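Local coordinates for uncharacterized protein (Kutzneria albida DSM 43870, PDB 5M6Q) that is a microbial transglutaminase, probably secreted, that probably cross-links proteins by transferring the gamma-glutamyl group of protein glutamines to amines, at residues Leu65-Leu70 against Glu74-Ala79. Residues are numbered along the deposited sequence; the frame is centred on the assembly and turned at random.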
loop_
_atom_site.group_PDB
_atom_site.type_symbol
_atom_site.label_atom_id
_atom_site.label_comp_id
_atom_site.label_asym_id
_atom_site.label_seq_id
_atom_site.Cartn_x
_atom_site.Cartn_y
_atom_site.Cartn_z
ATOM N N LEU A 65 7.735 1.281 -5.389
ATOM C CA LEU A 65 8.073 2.527 -4.717
ATOM C C LEU A 65 7.820 2.358 -3.235
ATOM O O LEU A 65 6.812 2.845 -2.712
ATOM C CB LEU A 65 7.250 3.698 -5.270
ATOM C CG LEU A 65 7.402 4.099 -6.743
ATOM C CD1 LEU A 65 6.504 5.299 -7.029
ATOM C CD2 LEU A 65 8.873 4.396 -7.152
ATOM N N SER A 66 8.741 1.660 -2.571
ATOM C CA SER A 66 8.614 1.325 -1.148
ATOM C C SER A 66 9.670 2.051 -0.335
ATOM O O SER A 66 10.827 2.108 -0.739
ATOM C CB SER A 66 8.745 -0.185 -0.920
ATOM O OG SER A 66 7.663 -0.887 -1.497
ATOM N N PHE A 67 9.288 2.544 0.842
ATOM C CA PHE A 67 10.192 3.373 1.638
ATOM C C PHE A 67 10.183 2.991 3.125
ATOM O O PHE A 67 9.196 2.465 3.631
ATOM C CB PHE A 67 9.821 4.853 1.446
ATOM C CG PHE A 67 9.738 5.254 0.009
ATOM C CD1 PHE A 67 10.892 5.544 -0.708
ATOM C CD2 PHE A 67 8.526 5.306 -0.646
ATOM C CE1 PHE A 67 10.826 5.898 -2.039
ATOM C CE2 PHE A 67 8.461 5.651 -1.983
ATOM C CZ PHE A 67 9.606 5.949 -2.677
ATOM N N GLY A 68 11.298 3.258 3.809
ATOM C CA GLY A 68 11.448 2.930 5.216
ATOM C C GLY A 68 10.580 3.776 6.140
ATOM O O GLY A 68 10.261 3.360 7.251
ATOM N N SER A 69 10.183 4.962 5.698
ATOM C CA SER A 69 9.362 5.802 6.569
ATOM C C SER A 69 8.143 6.391 5.863
ATOM O O SER A 69 8.170 6.668 4.665
ATOM C CB SER A 69 10.208 6.925 7.174
ATOM O OG SER A 69 10.409 7.965 6.241
ATOM N N LEU A 70 7.066 6.562 6.623
ATOM C CA LEU A 70 5.836 7.151 6.117
ATOM C C LEU A 70 6.067 8.549 5.529
ATOM O O LEU A 70 5.508 8.879 4.490
ATOM C CB LEU A 70 4.785 7.212 7.229
ATOM C CG LEU A 70 3.465 7.877 6.849
ATOM C CD1 LEU A 70 2.805 7.142 5.672
ATOM C CD2 LEU A 70 2.523 7.980 8.065
ATOM N N GLU A 74 5.002 9.970 1.920
ATOM C CA GLU A 74 4.122 11.119 1.763
ATOM C C GLU A 74 4.724 12.167 0.823
ATOM O O GLU A 74 3.996 12.809 0.058
ATOM C CB GLU A 74 3.797 11.715 3.133
ATOM C CG GLU A 74 2.826 10.815 3.887
ATOM C CD GLU A 74 2.658 11.201 5.334
ATOM O OE1 GLU A 74 3.685 11.418 6.015
ATOM O OE2 GLU A 74 1.493 11.279 5.779
ATOM N N ALA A 75 6.042 12.330 0.860
ATOM C CA ALA A 75 6.686 13.302 -0.025
ATOM C C ALA A 75 6.629 12.814 -1.474
ATOM O O ALA A 75 6.456 13.590 -2.408
ATOM C CB ALA A 75 8.133 13.548 0.394
ATOM N N VAL A 76 6.768 11.514 -1.648
ATOM C CA VAL A 76 6.771 10.927 -2.974
ATOM C C VAL A 76 5.350 10.966 -3.537
ATOM O O VAL A 76 5.137 11.272 -4.706
ATOM C CB VAL A 76 7.360 9.505 -2.924
ATOM C CG1 VAL A 76 7.054 8.741 -4.216
ATOM C CG2 VAL A 76 8.894 9.608 -2.692
ATOM N N GLN A 77 4.371 10.713 -2.676
ATOM C CA GLN A 77 2.966 10.847 -3.050
ATOM C C GLN A 77 2.666 12.255 -3.547
ATOM O O GLN A 77 2.071 12.430 -4.610
ATOM C CB GLN A 77 2.053 10.509 -1.859
ATOM C CG GLN A 77 0.564 10.602 -2.178
ATOM C CD GLN A 77 -0.308 10.507 -0.937
ATOM O OE1 GLN A 77 0.066 10.985 0.144
ATOM N NE2 GLN A 77 -1.473 9.878 -1.078
ATOM N N ALA A 78 3.078 13.263 -2.787
ATOM C CA ALA A 78 2.786 14.640 -3.197
ATOM C C ALA A 78 3.489 14.974 -4.514
ATOM O O ALA A 78 2.913 15.622 -5.379
ATOM C CB ALA A 78 3.182 15.627 -2.120
ATOM N N ALA A 79 4.721 14.515 -4.674
ATOM C CA ALA A 79 5.465 14.803 -5.890
ATOM C C ALA A 79 4.766 14.179 -7.111
ATOM O O ALA A 79 4.592 14.833 -8.142
ATOM C CB ALA A 79 6.897 14.306 -5.765
#
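Phe-67, on a short edge strand, meets Val-76, which lies between one and two turns into the helix that follows. The far end of the ring does the touching: CZ of Phe-67 lies 3.7 Å from CG2 of Val-76, and CE2 of Phe-67 is 4.0 Å from the same methyl. The approach is oblique, and both methyls of Val-76 lie against the CE2–CZ bond, CG1 of Val-76 at 4.1 Å from CZ of Phe-67. In Phe-67, CG stands opposite the carbonyl carbon (chi1 -52°), which lays the ring back along the strand in the direction of Leu-65 and brings CZ and CE2 level with Val-76. Leu-65, two residues back, points to the same side and adds a looser apolar contact, its CD1 4.5 Å from CG1 of Val-76.

This is a strand-turn-helix connection: strand 66-67 forms one margin of the antiparallel sheet, paired with strand 214-223, and helix 70-84 packs back against that sheet. Val-219 of the neighbouring strand touches both Phe-67 and Val-76, adding a third apolar side chain to the pair. Between strand and helix, Ser-69 takes the N-cap position, and its OG is hydrogen-bonded to Asp-155 and Thr-72.

The first turn of the helix brings Leu-70 and Glu-74 together. Glu-74 N donates to Leu-70 O at 2.8 Å, with 152° at the hydrogen, the regular i to i+4 bond. Beyond it the acid's side chain extends from CG and passes the leucine branch at a slant, OE1 of Glu-74 coming to 3.6 Å from CG of Leu-70. With CG of Leu-70 anti to its N (chi1 177°), that branch sits beside its own carbonyl, on which the Glu-74 side chain also closes. Leu-70 touches Phe-217 of strand 214-223 as well, while Glu-74 also rests on Ile-126 of strand 122-131.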